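PDB 6CPU: phosphodiesterase from Candida albicans, which belongs to the cyclic nucleotide phosphodiesterase family, largely helical metal-dependent proteins of the HD superfamily, and carries zinc and magnesium ions. Local coordinates for residues 220-225 with 474-479; 272-277 with 481-486. All coordinates share one frame; numbering follows the deposited sequence.

Contact 1 of 2, residues 220-225 with 474-479; sequences FPAHNL and AQWAMV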
loop_
_atom_site.group_PDB
_atom_site.type_symbol
_atom_site.label_atom_id
_atom_site.label_comp_id
_atom_site.label_asym_id
_atom_site.label_seq_id
_atom_site.Cartn_x
_atom_site.Cartn_y
_atom_site.Cartn_z
ATOM N N PHE A 220 10.780 11.187 -7.473
ATOM C CA PHE A 220 10.826 9.753 -7.222
ATOM C C PHE A 220 10.204 9.019 -8.399
ATOM O O PHE A 220 9.003 9.187 -8.658
ATOM C CB PHE A 220 10.065 9.454 -5.931
ATOM C CG PHE A 220 10.119 8.009 -5.493
ATOM C CD1 PHE A 220 11.329 7.374 -5.295
ATOM C CD2 PHE A 220 8.946 7.299 -5.239
ATOM C CE1 PHE A 220 11.376 6.044 -4.881
ATOM C CE2 PHE A 220 8.985 5.977 -4.824
ATOM C CZ PHE A 220 10.201 5.347 -4.638
ATOM N N PRO A 221 11.007 8.213 -9.132
ATOM C CA PRO A 221 10.549 7.651 -10.391
ATOM C C PRO A 221 9.702 6.393 -10.178
ATOM O O PRO A 221 9.987 5.341 -10.755
ATOM C CB PRO A 221 11.857 7.312 -11.105
ATOM C CG PRO A 221 12.754 6.900 -9.989
ATOM C CD PRO A 221 12.396 7.801 -8.835
ATOM N N ALA A 222 8.641 6.528 -9.380
ATOM C CA ALA A 222 7.839 5.380 -8.947
ATOM C C ALA A 222 7.405 4.498 -10.102
ATOM O O ALA A 222 7.382 3.276 -9.971
ATOM C CB ALA A 222 6.619 5.853 -8.174
ATOM N N HIS A 223 7.066 5.101 -11.242
ATOM C CA HIS A 223 6.520 4.332 -12.356
ATOM C C HIS A 223 7.538 3.521 -13.133
ATOM O O HIS A 223 7.167 2.664 -13.924
ATOM C CB HIS A 223 5.728 5.242 -13.288
ATOM C CG HIS A 223 4.663 5.996 -12.581
ATOM N ND1 HIS A 223 3.471 5.417 -12.199
ATOM C CD2 HIS A 223 4.635 7.263 -12.119
ATOM C CE1 HIS A 223 2.747 6.306 -11.546
ATOM N NE2 HIS A 223 3.430 7.435 -11.486
ATOM N N ASN A 224 8.814 3.793 -12.904
ATOM C CA ASN A 224 9.886 2.998 -13.473
ATOM C C ASN A 224 10.400 1.947 -12.504
ATOM O O ASN A 224 11.371 1.264 -12.811
ATOM C CB ASN A 224 11.037 3.921 -13.868
ATOM C CG ASN A 224 10.580 5.013 -14.799
ATOM O OD1 ASN A 224 10.447 6.175 -14.406
ATOM N ND2 ASN A 224 10.266 4.631 -16.024
ATOM N N LEU A 225 9.768 1.816 -11.340
ATOM C CA LEU A 225 10.209 0.835 -10.349
ATOM C C LEU A 225 9.196 -0.293 -10.273
ATOM O O LEU A 225 7.990 -0.058 -10.192
ATOM C CB LEU A 225 10.386 1.478 -8.977
ATOM C CG LEU A 225 11.320 2.682 -8.902
ATOM C CD1 LEU A 225 11.264 3.265 -7.512
ATOM C CD2 LEU A 225 12.744 2.300 -9.282
ATOM N N ALA A 474 2.626 14.236 -14.023
ATOM C CA ALA A 474 1.731 13.869 -15.113
ATOM C C ALA A 474 1.499 12.364 -15.204
ATOM O O ALA A 474 0.399 11.932 -15.530
ATOM C CB ALA A 474 2.272 14.377 -16.443
ATOM N N GLN A 475 2.538 11.574 -14.951
ATOM C CA GLN A 475 2.407 10.106 -14.975
ATOM C C GLN A 475 1.381 9.655 -13.934
ATOM O O GLN A 475 0.545 8.811 -14.215
ATOM C CB GLN A 475 3.753 9.436 -14.690
ATOM C CG GLN A 475 4.759 9.543 -15.826
ATOM C CD GLN A 475 6.081 8.886 -15.494
ATOM O OE1 GLN A 475 6.579 8.994 -14.372
ATOM N NE2 GLN A 475 6.666 8.220 -16.472
ATOM N N TRP A 476 1.458 10.235 -12.744
ATOM C CA TRP A 476 0.491 9.963 -11.671
ATOM C C TRP A 476 -0.926 10.374 -12.069
ATOM O O TRP A 476 -1.879 9.654 -11.813
ATOM C CB TRP A 476 0.890 10.686 -10.386
ATOM C CG TRP A 476 1.984 10.010 -9.625
ATOM C CD1 TRP A 476 3.254 10.473 -9.403
ATOM C CD2 TRP A 476 1.903 8.743 -8.976
ATOM N NE1 TRP A 476 3.966 9.566 -8.653
ATOM C CE2 TRP A 476 3.161 8.495 -8.380
ATOM C CE3 TRP A 476 0.890 7.789 -8.844
ATOM C CZ2 TRP A 476 3.429 7.329 -7.662
ATOM C CZ3 TRP A 476 1.162 6.628 -8.123
ATOM C CH2 TRP A 476 2.422 6.409 -7.554
ATOM N N ALA A 477 -1.061 11.541 -12.703
ATOM C CA ALA A 477 -2.366 12.019 -13.154
ATOM C C ALA A 477 -3.026 11.035 -14.101
ATOM O O ALA A 477 -4.241 10.833 -14.065
ATOM C CB ALA A 477 -2.233 13.384 -13.826
ATOM N N MET A 478 -2.221 10.429 -14.962
ATOM C CA MET A 478 -2.699 9.425 -15.881
ATOM C C MET A 478 -3.241 8.168 -15.187
ATOM O O MET A 478 -4.314 7.674 -15.535
ATOM C CB MET A 478 -1.565 9.028 -16.824
ATOM C CG MET A 478 -1.894 7.862 -17.723
ATOM S SD MET A 478 -0.790 7.834 -19.142
ATOM C CE MET A 478 -1.362 6.356 -19.957
ATOM N N VAL A 479 -2.484 7.614 -14.245
ATOM C CA VAL A 479 -2.953 6.391 -13.578
ATOM C C VAL A 479 -4.153 6.682 -12.660
ATOM O O VAL A 479 -5.061 5.857 -12.563
ATOM C CB VAL A 479 -1.812 5.616 -12.873
ATOM C CG1 VAL A 479 -0.726 5.274 -13.897
ATOM C CG2 VAL A 479 -1.236 6.382 -11.695
HETATM O O HOH W 1 6.533 9.952 -7.537
HETATM O O HOH W 2 8.288 7.306 -12.876
#
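His223 turns the edge of its imidazole onto one face of the Trp476 indole, a T-shaped stack with planes at 62° and His223 NE2 only 3.2 Å from Trp476 CD2. At the indole's own edge, in its plane, Trp476 NE1 donates to a water at 2.8 Å, and that water in turn donates to Phe220 O. The Ala222 methyl adds an apolar touch, CB lying 3.6 Å from Trp476 CZ2. Gln475 runs alongside the imidazole in the opposite sense, its amide plane at 73° to the ring, and brings OE1 to 3.4 Å from His223 CD2. With CG beside the backbone N (chi1 -55°), the His223 ring is set among Gln475, Trp476 and Val479. No direct hydrogen bond crosses here; a second water instead donates to Gln475 OE1 and Asn224 OD1 and accepts weakly from His223 N, while Gln475 NE2 is held by Pro512 O. The contact thus fastens the loop between helices 205-216 and 227-242, with its short 3-10 turn 222-224, to helix 470-495, beside helix 276-292, whose Arg277 and Asp281 touch His223 and Trp476 respectively.

Contact 2 of 2, residues 272-277 with 481-486; sequences PFHNFR and SREFAE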
loop_
_atom_site.group_PDB
_atom_site.type_symbol
_atom_site.label_atom_id
_atom_site.label_comp_id
_atom_site.label_asym_id
_atom_site.label_seq_id
_atom_site.Cartn_x
_atom_site.Cartn_y
_atom_site.Cartn_z
ATOM N N PRO A 272 -5.148 0.742 -10.505
ATOM C CA PRO A 272 -4.205 1.593 -11.251
ATOM C C PRO A 272 -3.476 2.605 -10.379
ATOM O O PRO A 272 -2.292 2.878 -10.619
ATOM C CB PRO A 272 -5.106 2.287 -12.288
ATOM C CG PRO A 272 -6.246 1.359 -12.458
ATOM C CD PRO A 272 -6.502 0.804 -11.077
ATOM N N PHE A 273 -4.154 3.169 -9.384
ATOM C CA PHE A 273 -3.559 4.171 -8.518
ATOM C C PHE A 273 -3.264 3.713 -7.087
ATOM O O PHE A 273 -2.122 3.805 -6.646
ATOM C CB PHE A 273 -4.449 5.410 -8.442
ATOM C CG PHE A 273 -3.822 6.550 -7.701
ATOM C CD1 PHE A 273 -3.066 7.487 -8.377
ATOM C CD2 PHE A 273 -3.985 6.697 -6.333
ATOM C CE1 PHE A 273 -2.486 8.539 -7.714
ATOM C CE2 PHE A 273 -3.396 7.743 -5.655
ATOM C CZ PHE A 273 -2.647 8.681 -6.354
ATOM N N HIS A 274 -4.300 3.265 -6.367
ATOM C CA HIS A 274 -4.173 2.876 -4.942
ATOM C C HIS A 274 -3.587 1.482 -4.744
ATOM O O HIS A 274 -4.239 0.578 -4.231
ATOM C CB HIS A 274 -5.526 3.015 -4.233
ATOM C CG HIS A 274 -5.962 4.438 -4.084
ATOM N ND1 HIS A 274 -6.864 5.037 -4.939
ATOM C CD2 HIS A 274 -5.581 5.396 -3.210
ATOM C CE1 HIS A 274 -7.037 6.298 -4.579
ATOM N NE2 HIS A 274 -6.265 6.542 -3.536
ATOM N N ASN A 275 -2.343 1.337 -5.166
ATOM C CA ASN A 275 -1.607 0.074 -5.080
ATOM C C ASN A 275 -0.376 0.268 -4.209
ATOM O O ASN A 275 -0.226 1.302 -3.559
ATOM C CB ASN A 275 -1.252 -0.415 -6.470
ATOM C CG ASN A 275 -0.480 0.617 -7.268
ATOM O OD1 ASN A 275 0.176 1.484 -6.717
ATOM N ND2 ASN A 275 -0.588 0.532 -8.561
ATOM N N PHE A 276 0.473 -0.744 -4.149
ATOM C CA PHE A 276 1.677 -0.686 -3.305
ATOM C C PHE A 276 2.611 0.446 -3.764
ATOM O O PHE A 276 3.237 1.100 -2.941
ATOM C CB PHE A 276 2.377 -2.021 -3.376
ATOM C CG PHE A 276 3.609 -2.110 -2.540
ATOM C CD1 PHE A 276 3.544 -1.936 -1.174
ATOM C CD2 PHE A 276 4.829 -2.447 -3.126
ATOM C CE1 PHE A 276 4.692 -2.031 -0.404
ATOM C CE2 PHE A 276 5.974 -2.563 -2.352
ATOM C CZ PHE A 276 5.901 -2.354 -0.999
ATOM N N ARG A 277 2.655 0.696 -5.065
ATOM C CA ARG A 277 3.476 1.797 -5.612
ATOM C C ARG A 277 3.076 3.159 -5.014
ATOM O O ARG A 277 3.960 3.949 -4.663
ATOM C CB ARG A 277 3.448 1.808 -7.148
ATOM C CG ARG A 277 4.204 2.957 -7.820
ATOM C CD ARG A 277 4.261 2.836 -9.336
ATOM N NE ARG A 277 4.975 1.628 -9.727
ATOM C CZ ARG A 277 4.421 0.479 -10.088
ATOM N NH1 ARG A 277 3.099 0.343 -10.215
ATOM N NH2 ARG A 277 5.205 -0.548 -10.350
ATOM N N SER A 481 -6.472 8.903 -13.332
ATOM C CA SER A 481 -7.582 8.883 -14.293
ATOM C C SER A 481 -8.042 7.486 -14.695
ATOM O O SER A 481 -9.238 7.270 -14.916
ATOM C CB SER A 481 -7.231 9.695 -15.551
ATOM O OG SER A 481 -6.813 10.988 -15.172
ATOM N N ARG A 482 -7.118 6.528 -14.807
ATOM C CA ARG A 482 -7.518 5.164 -15.142
ATOM C C ARG A 482 -8.433 4.592 -14.053
ATOM O O ARG A 482 -9.446 3.954 -14.365
ATOM C CB ARG A 482 -6.317 4.235 -15.320
ATOM C CG ARG A 482 -5.453 4.533 -16.525
ATOM C CD ARG A 482 -4.200 3.692 -16.490
ATOM N NE ARG A 482 -3.464 3.707 -17.759
ATOM C CZ ARG A 482 -2.355 3.008 -17.986
ATOM N NH1 ARG A 482 -1.840 2.232 -17.030
ATOM N NH2 ARG A 482 -1.752 3.087 -19.177
ATOM N N GLU A 483 -8.060 4.816 -12.801
ATOM C CA GLU A 483 -8.840 4.298 -11.673
ATOM C C GLU A 483 -10.198 4.998 -11.584
ATOM O O GLU A 483 -11.202 4.347 -11.357
ATOM C CB GLU A 483 -8.065 4.420 -10.365
ATOM C CG GLU A 483 -8.694 3.630 -9.234
ATOM C CD GLU A 483 -7.781 3.482 -8.029
ATOM O OE1 GLU A 483 -6.671 2.906 -8.152
ATOM O OE2 GLU A 483 -8.189 3.946 -6.954
ATOM N N PHE A 484 -10.224 6.314 -11.795
ATOM C CA PHE A 484 -11.482 7.068 -11.913
ATOM C C PHE A 484 -12.409 6.466 -12.964
ATOM O O PHE A 484 -13.603 6.294 -12.702
ATOM C CB PHE A 484 -11.212 8.552 -12.227
ATOM C CG PHE A 484 -12.464 9.397 -12.329
ATOM C CD1 PHE A 484 -12.920 10.131 -11.232
ATOM C CD2 PHE A 484 -13.189 9.465 -13.523
ATOM C CE1 PHE A 484 -14.069 10.907 -11.322
ATOM C CE2 PHE A 484 -14.340 10.238 -13.613
ATOM C CZ PHE A 484 -14.778 10.960 -12.516
ATOM N N ALA A 485 -11.873 6.136 -14.140
ATOM C CA ALA A 485 -12.675 5.555 -15.229
ATOM C C ALA A 485 -13.229 4.171 -14.886
ATOM O O ALA A 485 -14.336 3.823 -15.283
ATOM C CB ALA A 485 -11.857 5.480 -16.517
ATOM N N GLU A 486 -12.444 3.373 -14.157
ATOM C CA GLU A 486 -12.928 2.079 -13.682
ATOM C C GLU A 486 -14.090 2.248 -12.699
ATOM O O GLU A 486 -15.058 1.493 -12.754
ATOM C CB GLU A 486 -11.789 1.270 -13.047
ATOM C CG GLU A 486 -10.714 0.813 -14.042
ATOM C CD GLU A 486 -9.669 -0.108 -13.402
ATOM O OE1 GLU A 486 -9.779 -0.324 -12.172
ATOM O OE2 GLU A 486 -8.771 -0.624 -14.118
#
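Three hydrogen bonds, all accepted by the Glu483 carboxylate, tie helix 470-495 to the turn ahead of helix 276-292. OE1 serves two neighbouring amides: Phe273 N, 2.8 Å from Glu483 OE1 on the anti side and well out of the carboxylate plane (34°), and His274 N, 3.0 Å from it on the syn side and closer to that plane. The other oxygen, OE2, accepts a hydrogen bond from His274 ND1, 2.6 Å away and nearly straight (174°). Glu483 OE2 lies almost exactly in the plane of the imidazole, and ND1 comes to the syn side of the carboxylate, tilted out of its plane. Glu483 reaches the turn because its chain is extended, with CG anti to the backbone N (chi1 -167°). Packing is centred on Pro272, whose CB rests 3.8 Å from Arg482 CB and whose CD lies 3.6 Å from Glu483 OE1. From the opposite direction comes the Glu486 carboxylate, OE2 3.6 Å from Pro272 CG; its own polar partners are Tyr508 and Arg127. Within the turn, Phe273 CD2 sits over the centre of one His274 ring face, and His353 also stacks with this imidazole. Chemically, gripping both a main-chain corner and ND1 fixes the rotation of the His274 ring beside the zinc and magnesium ions, and leaves NE2 as the nitrogen not engaged by Glu483.

How the contacts relate
Contacts 1 and 2 use successive parts of helix 470-495, and their centres are 11 Å apart. They meet directly: Trp476 CE3 packs 3.6 Å from Phe273 CE1, and Val479 packs on Pro272 O. Arg277 joins them on the loop side, with NE 2.9 Å from Ala222 O and NH2 2.8 Å from Leu225 O, both probable hydrogen bonds. Contact 2 is nearer the metals: the His274 side chain is about 4 Å from zinc and 5 Å from magnesium, against about 9 and 12 Å for that of Trp476. His278, a zinc ligand with His349, Asp350 and Asp462, follows 272-277 directly, and Asn275 OD1 accepts from its backbone N.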